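Local coordinates for intracellular serine protease (PDB 4ZOQ), which is a subtilisin-like serine protease of the S8 family that probably cleaves peptide bonds in lanthipeptide precursors through a charge-relay active site, at residues I16-L19 / K20-L23; D181-R184 / K185-K189; V306-I309 / L310-S313. All blocks are in the same frame, centred on the assembly; numbering follows the deposited sequence.

Contact 1. Residues I16-L19 / K20-L23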
ATOM      1  N   ILE B  16     -27.662   7.620   4.180  1.00 43.30           N
ATOM      2  CA  ILE B  16     -28.392   6.672   3.337  1.00 42.52           C
ATOM      3  C   ILE B  16     -28.116   5.246   3.794  1.00 42.65           C
ATOM      4  O   ILE B  16     -27.031   4.707   3.581  1.00 45.39           O
ATOM      5  CB  ILE B  16     -28.018   6.788   1.839  1.00 42.44           C
ATOM      6  CG1 ILE B  16     -28.161   8.231   1.347  1.00 41.05           C
ATOM      7  CG2 ILE B  16     -28.857   5.820   1.014  1.00 36.55           C
ATOM      8  CD1 ILE B  16     -27.421   8.521   0.041  1.00 36.51           C
ATOM      9  N   LEU B  17     -29.127   4.632   4.385  1.00 41.79           N
ATOM     10  CA  LEU B  17     -28.998   3.348   5.047  1.00 44.51           C
ATOM     11  C   LEU B  17     -28.742   2.206   4.031  1.00 44.33           C
ATOM     12  O   LEU B  17     -28.142   1.182   4.369  1.00 48.07           O
ATOM     13  CB  LEU B  17     -30.266   3.089   5.858  1.00 42.58           C
ATOM     14  CG  LEU B  17     -30.274   1.997   6.907  1.00 54.74           C
ATOM     15  CD1 LEU B  17     -29.662   2.581   8.190  1.00 47.81           C
ATOM     16  CD2 LEU B  17     -31.697   1.513   7.145  1.00 56.21           C
ATOM     17  N   GLU B  18     -29.095   2.427   2.768  1.00 38.71           N
ATOM     18  CA  GLU B  18     -28.956   1.395   1.743  1.00 41.89           C
ATOM     19  C   GLU B  18     -27.511   1.196   1.269  1.00 41.44           C
ATOM     20  O   GLU B  18     -27.166   0.145   0.730  1.00 41.01           O
ATOM     21  CB  GLU B  18     -29.846   1.784   0.543  1.00 44.37           C
ATOM     22  CG  GLU B  18     -29.545   1.129  -0.832  1.00 47.23           C
ATOM     23  CD  GLU B  18     -29.664  -0.388  -0.855  1.00 64.35           C
ATOM     24  OE1 GLU B  18     -30.418  -0.957  -0.027  1.00 67.96           O
ATOM     25  OE2 GLU B  18     -28.996  -1.010  -1.717  1.00 58.55           O
ATOM     26  N   LEU B  19     -26.636   2.132   1.603  1.00 37.90           N
ATOM     27  CA  LEU B  19     -25.244   2.005   1.204  1.00 39.02           C
ATOM     28  C   LEU B  19     -24.519   0.909   1.999  1.00 37.98           C
ATOM     29  O   LEU B  19     -23.430   0.491   1.628  1.00 31.71           O
ATOM     30  CB  LEU B  19     -24.530   3.334   1.356  1.00 37.53           C
ATOM     31  CG  LEU B  19     -25.094   4.433   0.459  1.00 38.48           C
ATOM     32  CD1 LEU B  19     -24.193   5.652   0.539  1.00 38.19           C
ATOM     33  CD2 LEU B  19     -25.275   3.964  -0.972  1.00 38.54           C
ATOM     34  N   LYS B  20     -25.110   0.465   3.107  1.00 37.78           N
ATOM     35  CA  LYS B  20     -24.517  -0.619   3.890  1.00 33.77           C
ATOM     36  C   LYS B  20     -24.397  -1.896   3.072  1.00 34.32           C
ATOM     37  O   LYS B  20     -23.518  -2.715   3.316  1.00 32.68           O
ATOM     38  CB  LYS B  20     -25.336  -0.885   5.152  1.00 34.52           C
ATOM     39  CG  LYS B  20     -25.310   0.283   6.137  1.00 40.95           C
ATOM     40  CD  LYS B  20     -26.157   0.026   7.383  1.00 47.28           C
ATOM     41  CE  LYS B  20     -25.998   1.189   8.364  1.00 57.80           C
ATOM     42  NZ  LYS B  20     -26.962   1.131   9.494  1.00 60.79           N
ATOM     43  N   GLU B  21     -25.248  -2.055   2.069  1.00 36.85           N
ATOM     44  CA  GLU B  21     -25.163  -3.245   1.229  1.00 37.66           C
ATOM     45  C   GLU B  21     -23.793  -3.399   0.536  1.00 33.89           C
ATOM     46  O   GLU B  21     -23.338  -4.510   0.299  1.00 35.62           O
ATOM     47  CB  GLU B  21     -26.271  -3.223   0.175  1.00 41.65           C
ATOM     48  CG  GLU B  21     -27.608  -3.595   0.727  1.00 50.83           C
ATOM     49  CD  GLU B  21     -27.578  -4.957   1.373  1.00 57.19           C
ATOM     50  OE1 GLU B  21     -27.105  -5.925   0.717  1.00 60.11           O
ATOM     51  OE2 GLU B  21     -28.004  -5.044   2.546  1.00 59.54           O
ATOM     52  N   TYR B  22     -23.174  -2.275   0.186  1.00 32.80           N
ATOM     53  CA  TYR B  22     -21.915  -2.255  -0.558  1.00 31.81           C
ATOM     54  C   TYR B  22     -20.707  -2.297   0.375  1.00 30.45           C
ATOM     55  O   TYR B  22     -19.553  -2.354  -0.075  1.00 29.54           O
ATOM     56  CB  TYR B  22     -21.850  -0.993  -1.438  1.00 35.23           C
ATOM     57  CG  TYR B  22     -23.089  -0.796  -2.302  1.00 34.83           C
ATOM     58  CD1 TYR B  22     -23.392  -1.673  -3.340  1.00 36.24           C
ATOM     59  CD2 TYR B  22     -23.941   0.271  -2.079  1.00 33.21           C
ATOM     60  CE1 TYR B  22     -24.518  -1.496  -4.114  1.00 37.03           C
ATOM     61  CE2 TYR B  22     -25.056   0.465  -2.853  1.00 36.11           C
ATOM     62  CZ  TYR B  22     -25.352  -0.418  -3.863  1.00 41.06           C
ATOM     63  OH  TYR B  22     -26.489  -0.209  -4.624  1.00 46.49           O
ATOM     64  N   LEU B  23     -20.988  -2.279   1.674  1.00 28.69           N
ATOM     65  CA  LEU B  23     -19.965  -2.368   2.696  1.00 28.71           C
ATOM     66  C   LEU B  23     -19.950  -3.772   3.314  1.00 30.41           C
ATOM     67  O   LEU B  23     -19.484  -3.959   4.447  1.00 29.47           O
ATOM     68  CB  LEU B  23     -20.196  -1.304   3.767  1.00 28.70           C
ATOM     69  CG  LEU B  23     -19.696   0.117   3.437  1.00 31.70           C
ATOM     70  CD1 LEU B  23     -20.396   1.167   4.293  1.00 31.97           C
ATOM     71  CD2 LEU B  23     -18.200   0.218   3.643  1.00 27.87           C
TER
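Leu19 meets Tyr22 inside a short 3-10 helix, residues 17-22, which leads into helix 24-30 of this subtilase. Methyl CD2 of Leu19 lies in the plane of the tyrosine ring, at its edge, 4.0 Å from Tyr22 CE2. Both side chains are buried and also rest on Ile265, so they form the inward side of the turn. The exposed side is mostly charged, with Leu17 among the charges. Glu18 bends at chi2 (61°), which swings its carboxylate forward along the turn until OE2 is 3.8 Å from Glu21 CG and not far from the phenol oxygen of Tyr22; the carboxylate stands almost perpendicular to the ring. Lys20 runs out extended over the carbonyl of Leu17, and its end comes alongside a leucine methyl, NZ to Leu17 CD1 3.3 Å. Behind these contacts lies the i-to-i+3 backbone ladder that sets the side-chain spacing. The first rung across the contact, Lys20 N to Leu17 O, is weak, and the next, Glu21 N to Glu18 O, measures 3.2 Å. Outside the turn, a backbone bond links Tyr22 with Leu247. In the third rung across, Tyr22 N bonds to Leu19 O at 3.1 Å, the N-H standing well above the carbonyl plane.

Contact 2. Residues D181-R184 / K185-K189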
ATOM      1  N   ASP B 181       5.005 -16.310 -10.322  1.00 34.93           N
ATOM      2  CA  ASP B 181       6.149 -17.205 -10.502  1.00 37.51           C
ATOM      3  C   ASP B 181       6.323 -17.573 -11.990  1.00 41.84           C
ATOM      4  O   ASP B 181       7.438 -17.545 -12.516  1.00 40.20           O
ATOM      5  CB  ASP B 181       5.983 -18.455  -9.634  1.00 38.02           C
ATOM      6  CG  ASP B 181       5.887 -18.116  -8.139  1.00 44.26           C
ATOM      7  OD1 ASP B 181       6.725 -17.300  -7.678  1.00 41.14           O
ATOM      8  OD2 ASP B 181       4.991 -18.656  -7.427  1.00 38.79           O
ATOM      9  N   GLU B 182       5.223 -17.871 -12.680  1.00 38.10           N
ATOM     10  CA  GLU B 182       5.283 -18.093 -14.121  1.00 40.98           C
ATOM     11  C   GLU B 182       5.692 -16.827 -14.862  1.00 40.35           C
ATOM     12  O   GLU B 182       6.359 -16.899 -15.889  1.00 41.56           O
ATOM     13  CB  GLU B 182       3.939 -18.595 -14.647  1.00 47.24           C
ATOM     14  CG  GLU B 182       3.570 -19.968 -14.120  1.00 52.30           C
ATOM     15  CD  GLU B 182       2.124 -20.342 -14.421  1.00 69.73           C
ATOM     16  OE1 GLU B 182       1.622 -19.994 -15.523  1.00 70.60           O
ATOM     17  OE2 GLU B 182       1.478 -20.975 -13.541  1.00 62.61           O
ATOM     18  N   MET B 183       5.312 -15.666 -14.339  1.00 39.93           N
ATOM     19  CA  MET B 183       5.688 -14.412 -14.974  1.00 39.66           C
ATOM     20  C   MET B 183       7.201 -14.227 -14.889  1.00 42.14           C
ATOM     21  O   MET B 183       7.834 -13.680 -15.792  1.00 38.05           O
ATOM     22  CB  MET B 183       4.969 -13.220 -14.333  1.00 37.01           C
ATOM     23  CG  MET B 183       5.261 -11.917 -15.051  1.00 35.65           C
ATOM     24  SD  MET B 183       4.480 -10.476 -14.339  1.00 38.44           S
ATOM     25  CE  MET B 183       5.437 -10.316 -12.832  1.00 36.97           C
ATOM     26  N   ARG B 184       7.784 -14.729 -13.808  1.00 43.26           N
ATOM     27  CA  ARG B 184       9.201 -14.579 -13.614  1.00 39.31           C
ATOM     28  C   ARG B 184      10.035 -15.501 -14.488  1.00 43.02           C
ATOM     29  O   ARG B 184      11.048 -15.065 -15.030  1.00 43.70           O
ATOM     30  CB  ARG B 184       9.565 -14.828 -12.150  1.00 40.23           C
ATOM     31  CG  ARG B 184      11.013 -14.478 -11.913  1.00 44.15           C
ATOM     32  CD  ARG B 184      11.491 -14.691 -10.525  1.00 48.02           C
ATOM     33  NE  ARG B 184      12.765 -13.992 -10.370  1.00 59.43           N
ATOM     34  CZ  ARG B 184      13.262 -13.569  -9.213  1.00 56.07           C
ATOM     35  NH1 ARG B 184      12.567 -13.727  -8.088  1.00 57.18           N
ATOM     36  NH2 ARG B 184      14.434 -12.948  -9.191  1.00 52.73           N
ATOM     37  N   LYS B 185       9.612 -16.758 -14.644  1.00 44.96           N
ATOM     38  CA  LYS B 185      10.369 -17.727 -15.441  1.00 41.90           C
ATOM     39  C   LYS B 185      10.204 -17.445 -16.935  1.00 42.42           C
ATOM     40  O   LYS B 185      11.148 -17.515 -17.699  1.00 41.75           O
ATOM     41  CB  LYS B 185       9.926 -19.157 -15.099  1.00 45.01           C
ATOM     42  CG  LYS B 185      10.354 -20.219 -16.103  1.00 54.67           C
ATOM     43  CD  LYS B 185      10.573 -21.599 -15.451  1.00 62.69           C
ATOM     44  CE  LYS B 185       9.411 -22.559 -15.726  1.00 63.27           C
ATOM     45  NZ  LYS B 185       9.794 -23.677 -16.638  1.00 66.58           N
ATOM     46  N   THR B 186       9.008 -17.044 -17.326  1.00 43.77           N
ATOM     47  CA  THR B 186       8.711 -16.773 -18.724  1.00 48.40           C
ATOM     48  C   THR B 186       9.176 -15.382 -19.167  1.00 51.23           C
ATOM     49  O   THR B 186       9.799 -15.235 -20.226  1.00 55.26           O
ATOM     50  CB  THR B 186       7.190 -16.924 -19.012  1.00 45.47           C
ATOM     51  OG1 THR B 186       6.825 -18.300 -18.883  1.00 55.54           O
ATOM     52  CG2 THR B 186       6.872 -16.507 -20.409  1.00 54.36           C
ATOM     53  N   GLU B 187       8.847 -14.355 -18.395  1.00 46.34           N
ATOM     54  CA  GLU B 187       9.082 -12.990 -18.857  1.00 45.85           C
ATOM     55  C   GLU B 187      10.251 -12.306 -18.164  1.00 43.68           C
ATOM     56  O   GLU B 187      10.597 -11.173 -18.502  1.00 42.24           O
ATOM     57  CB  GLU B 187       7.827 -12.155 -18.656  1.00 46.19           C
ATOM     58  CG  GLU B 187       6.595 -12.753 -19.275  1.00 50.59           C
ATOM     59  CD  GLU B 187       5.490 -11.721 -19.436  1.00 64.88           C
ATOM     60  OE1 GLU B 187       5.064 -11.139 -18.398  1.00 58.62           O
ATOM     61  OE2 GLU B 187       5.062 -11.489 -20.593  1.00 64.61           O
ATOM     62  N   ASN B 188      10.860 -13.007 -17.215  1.00 41.77           N
ATOM     63  CA  ASN B 188      11.892 -12.435 -16.358  1.00 45.99           C
ATOM     64  C   ASN B 188      11.444 -11.112 -15.690  1.00 44.04           C
ATOM     65  O   ASN B 188      12.246 -10.197 -15.463  1.00 41.80           O
ATOM     66  CB  ASN B 188      13.192 -12.219 -17.135  1.00 42.33           C
ATOM     67  CG  ASN B 188      14.395 -12.101 -16.207  1.00 43.51           C
ATOM     68  OD1 ASN B 188      14.519 -12.856 -15.242  1.00 48.22           O
ATOM     69  ND2 ASN B 188      15.261 -11.138 -16.472  1.00 41.75           N
ATOM     70  N   LYS B 189      10.163 -11.025 -15.346  1.00 42.98           N
ATOM     71  CA  LYS B 189       9.654  -9.839 -14.649  1.00 43.95           C
ATOM     72  C   LYS B 189       9.243 -10.184 -13.233  1.00 41.63           C
ATOM     73  O   LYS B 189       8.986 -11.337 -12.894  1.00 35.23           O
ATOM     74  CB  LYS B 189       8.462  -9.218 -15.369  1.00 35.30           C
ATOM     75  CG  LYS B 189       8.737  -8.791 -16.778  1.00 41.82           C
ATOM     76  CD  LYS B 189       7.477  -8.215 -17.380  1.00 46.21           C
ATOM     77  CE  LYS B 189       7.717  -7.618 -18.754  1.00 49.71           C
ATOM     78  NZ  LYS B 189       6.476  -6.990 -19.273  1.00 49.82           N
TER
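Met183 and Arg184 meet Glu187 to Lys189 in a local contact at the surface, where helix 180-187 ends and the chain turns into strand 189-192. Met183 is the buried member. Its chain leaves anti to the backbone N (chi1 -175°) and then bends at chi3, which brings the methyl CE back to the first residue of the strand, 3.7 Å from Lys189 O. The methionine and lysine side chains cross at about a right angle, with Met183 CE 4.1 Å from Lys189 CB. Lower on the methionine, CG has the carboxylate oxygen OE1 of Glu187 beside it at 3.4 Å. Tyr141 of strand 140-143 also touches Met183, while Ser143 meets Lys189.

Main-chain bonds hold the last turn in shape. Lys185 N bonds to Asp181 O, Thr186 N to Glu182 O and Glu187 N to Met183 O, the last at 2.9 Å. The series fades at Asn188, whose N reaches Arg184 O only through a weak, strongly bent bond (120° at the hydrogen). There the backbone turns to positive phi (52°), and the redirected chain carries Lys189 O back over the helix, 3.3 Å from Arg184 CA in a CA-H...O contact. Farther out, Asp181 forms a salt bridge with Arg219, and a backbone bond joins Asn188 to Leu144. Asn188 is thus a helix-terminating residue in the left-handed conformation, and the arrangement is that of a helix C-terminus leading directly into a strand, here at the periphery of the subtilase fold.

Contact 3. Residues V306-I309 / L310-S313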
ATOM      1  N   VAL B 306       2.911  -9.075  15.268  1.00 33.32           N
ATOM      2  CA  VAL B 306       1.697  -8.674  14.564  1.00 37.06           C
ATOM      3  C   VAL B 306       1.449  -9.611  13.391  1.00 34.90           C
ATOM      4  O   VAL B 306       0.329 -10.073  13.192  1.00 32.39           O
ATOM      5  CB  VAL B 306       1.769  -7.230  14.088  1.00 35.62           C
ATOM      6  CG1 VAL B 306       0.467  -6.842  13.423  1.00 30.39           C
ATOM      7  CG2 VAL B 306       2.031  -6.334  15.278  1.00 30.99           C
ATOM      8  N   HIS B 307       2.510  -9.909  12.643  1.00 35.07           N
ATOM      9  CA  HIS B 307       2.423 -10.813  11.502  1.00 34.52           C
ATOM     10  C   HIS B 307       1.907 -12.171  11.955  1.00 36.54           C
ATOM     11  O   HIS B 307       1.090 -12.816  11.272  1.00 36.23           O
ATOM     12  CB  HIS B 307       3.793 -10.961  10.830  1.00 38.54           C
ATOM     13  CG  HIS B 307       3.763 -11.735   9.548  1.00 44.08           C
ATOM     14  ND1 HIS B 307       3.612 -13.108   9.504  1.00 45.45           N
ATOM     15  CD2 HIS B 307       3.897 -11.332   8.262  1.00 40.64           C
ATOM     16  CE1 HIS B 307       3.628 -13.511   8.244  1.00 40.90           C
ATOM     17  NE2 HIS B 307       3.794 -12.453   7.471  1.00 40.23           N
ATOM     18  N   HIS B 308       2.379 -12.596  13.123  1.00 33.31           N
ATOM     19  CA  HIS B 308       1.963 -13.873  13.693  1.00 34.78           C
ATOM     20  C   HIS B 308       0.454 -13.870  13.983  1.00 33.51           C
ATOM     21  O   HIS B 308      -0.247 -14.824  13.678  1.00 32.70           O
ATOM     22  CB  HIS B 308       2.763 -14.186  14.972  1.00 34.03           C
ATOM     23  CG  HIS B 308       2.449 -15.519  15.554  1.00 33.46           C
ATOM     24  ND1 HIS B 308       2.985 -16.688  15.062  1.00 45.10           N
ATOM     25  CD2 HIS B 308       1.592 -15.882  16.539  1.00 33.77           C
ATOM     26  CE1 HIS B 308       2.493 -17.715  15.735  1.00 41.86           C
ATOM     27  NE2 HIS B 308       1.646 -17.252  16.637  1.00 39.34           N
ATOM     28  N   ILE B 309      -0.042 -12.795  14.578  1.00 32.88           N
ATOM     29  CA  ILE B 309      -1.465 -12.693  14.847  1.00 33.27           C
ATOM     30  C   ILE B 309      -2.292 -12.707  13.531  1.00 33.49           C
ATOM     31  O   ILE B 309      -3.292 -13.423  13.447  1.00 31.82           O
ATOM     32  CB  ILE B 309      -1.754 -11.441  15.675  1.00 32.37           C
ATOM     33  CG1 ILE B 309      -1.142 -11.633  17.058  1.00 31.79           C
ATOM     34  CG2 ILE B 309      -3.256 -11.211  15.797  1.00 30.09           C
ATOM     35  CD1 ILE B 309      -1.013 -10.380  17.859  1.00 32.73           C
ATOM     36  N   LEU B 310      -1.846 -11.976  12.506  1.00 28.82           N
ATOM     37  CA  LEU B 310      -2.521 -11.964  11.203  1.00 29.32           C
ATOM     38  C   LEU B 310      -2.572 -13.335  10.606  1.00 30.52           C
ATOM     39  O   LEU B 310      -3.616 -13.776  10.094  1.00 30.16           O
ATOM     40  CB  LEU B 310      -1.802 -11.031  10.217  1.00 29.69           C
ATOM     41  CG  LEU B 310      -1.885  -9.550  10.593  1.00 34.36           C
ATOM     42  CD1 LEU B 310      -1.048  -8.655   9.714  1.00 30.26           C
ATOM     43  CD2 LEU B 310      -3.359  -9.131  10.497  1.00 28.43           C
ATOM     44  N   ARG B 311      -1.433 -14.018  10.672  1.00 33.13           N
ATOM     45  CA  ARG B 311      -1.321 -15.339  10.081  1.00 34.64           C
ATOM     46  C   ARG B 311      -2.239 -16.373  10.763  1.00 33.02           C
ATOM     47  O   ARG B 311      -2.990 -17.056  10.098  1.00 31.76           O
ATOM     48  CB  ARG B 311       0.136 -15.787  10.099  1.00 35.78           C
ATOM     49  CG  ARG B 311       0.350 -17.225   9.682  1.00 36.35           C
ATOM     50  CD  ARG B 311       1.821 -17.491   9.507  1.00 42.18           C
ATOM     51  NE  ARG B 311       2.507 -17.763  10.767  1.00 55.93           N
ATOM     52  CZ  ARG B 311       2.547 -18.942  11.384  1.00 53.57           C
ATOM     53  NH1 ARG B 311       1.897 -19.994  10.886  1.00 44.26           N
ATOM     54  NH2 ARG B 311       3.232 -19.051  12.517  1.00 44.46           N
ATOM     55  N   LYS B 312      -2.252 -16.426  12.083  1.00 31.99           N
ATOM     56  CA  LYS B 312      -3.047 -17.441  12.749  1.00 33.00           C
ATOM     57  C   LYS B 312      -4.547 -17.167  12.714  1.00 33.13           C
ATOM     58  O   LYS B 312      -5.344 -18.085  12.869  1.00 32.69           O
ATOM     59  CB  LYS B 312      -2.604 -17.594  14.208  1.00 37.79           C
ATOM     60  CG  LYS B 312      -1.237 -18.217  14.354  1.00 44.97           C
ATOM     61  CD  LYS B 312      -1.407 -19.741  14.209  1.00 53.48           C
ATOM     62  CE  LYS B 312      -0.189 -20.519  14.689  1.00 56.32           C
ATOM     63  NZ  LYS B 312      -0.128 -21.858  14.039  1.00 66.68           N
ATOM     64  N   SER B 313      -4.947 -15.922  12.479  1.00 36.95           N
ATOM     65  CA  SER B 313      -6.371 -15.610  12.454  1.00 32.83           C
ATOM     66  C   SER B 313      -6.984 -15.649  11.046  1.00 32.15           C
ATOM     67  O   SER B 313      -8.190 -15.466  10.872  1.00 34.74           O
ATOM     68  CB  SER B 313      -6.620 -14.248  13.110  1.00 29.30           C
ATOM     69  OG  SER B 313      -5.899 -13.208  12.483  1.00 31.72           O
TER
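The imidazole of His308 carries CG of Lys312 over one face, one helical turn on, in a CH-pi contact. The methylene lies 4.1 Å from the ring centroid and 25° off the normal, shifted toward the rim. Near the same ring comes the guanidinium of Arg311, turned steeply to it (planes 76° apart), with NH2 3.6 Å from His308 CE1. The bend at chi3 of Arg311 (82°) turns the guanidinium toward the ring. His307 lies obliquely near Arg311 CB, and its NE2 is hydrogen-bonded to Glu222.

On the buried side, Leu310 reaches back over the preceding turn, its CG 3.5 Å from Val306 O; Val306 and Leu310 both touch helix 275-297 and strand 168-172. Backbone i-to-i+4 bonds run through the whole segment, and at Ile309 O Ser313 adds its hydroxyl: OG at 2.8 Å and N at 3.1 Å, from opposite faces of the carbonyl plane. With an alanine replacing Ser313, the carbonyl would probably be left with the backbone N-H as its one partner in this turn. This is an amphipathic helix of the subtilase fold, its apolar side laid against helix 275-297 and the central sheet, with a serine hydroxyl bonded back to the carbonyl four residues earlier.

Overall arrangement
All three contacts are local but hold different elements. Contact 2 is the surface one, with a single buried side chain, whereas contacts 1 and 3 are partly buried. Contact 1 rests on i-to-i+3 bonding ahead of helix 24-30, contact 2 sits where a short helix passes into strand 189-192, and contact 3 lies in a regular helix against the central sheet. Contact 1 joins aliphatic and aromatic groups, contact 2 a methionine and a strand backbone, and contact 3 combines a CH-pi contact on histidine with a carbonyl accepting two hydrogen bonds. Contacts 1 and 2 lie on opposite sides of the chain's centre, contact 3 nearer the middle. None lies at the predicted charge-relay residues.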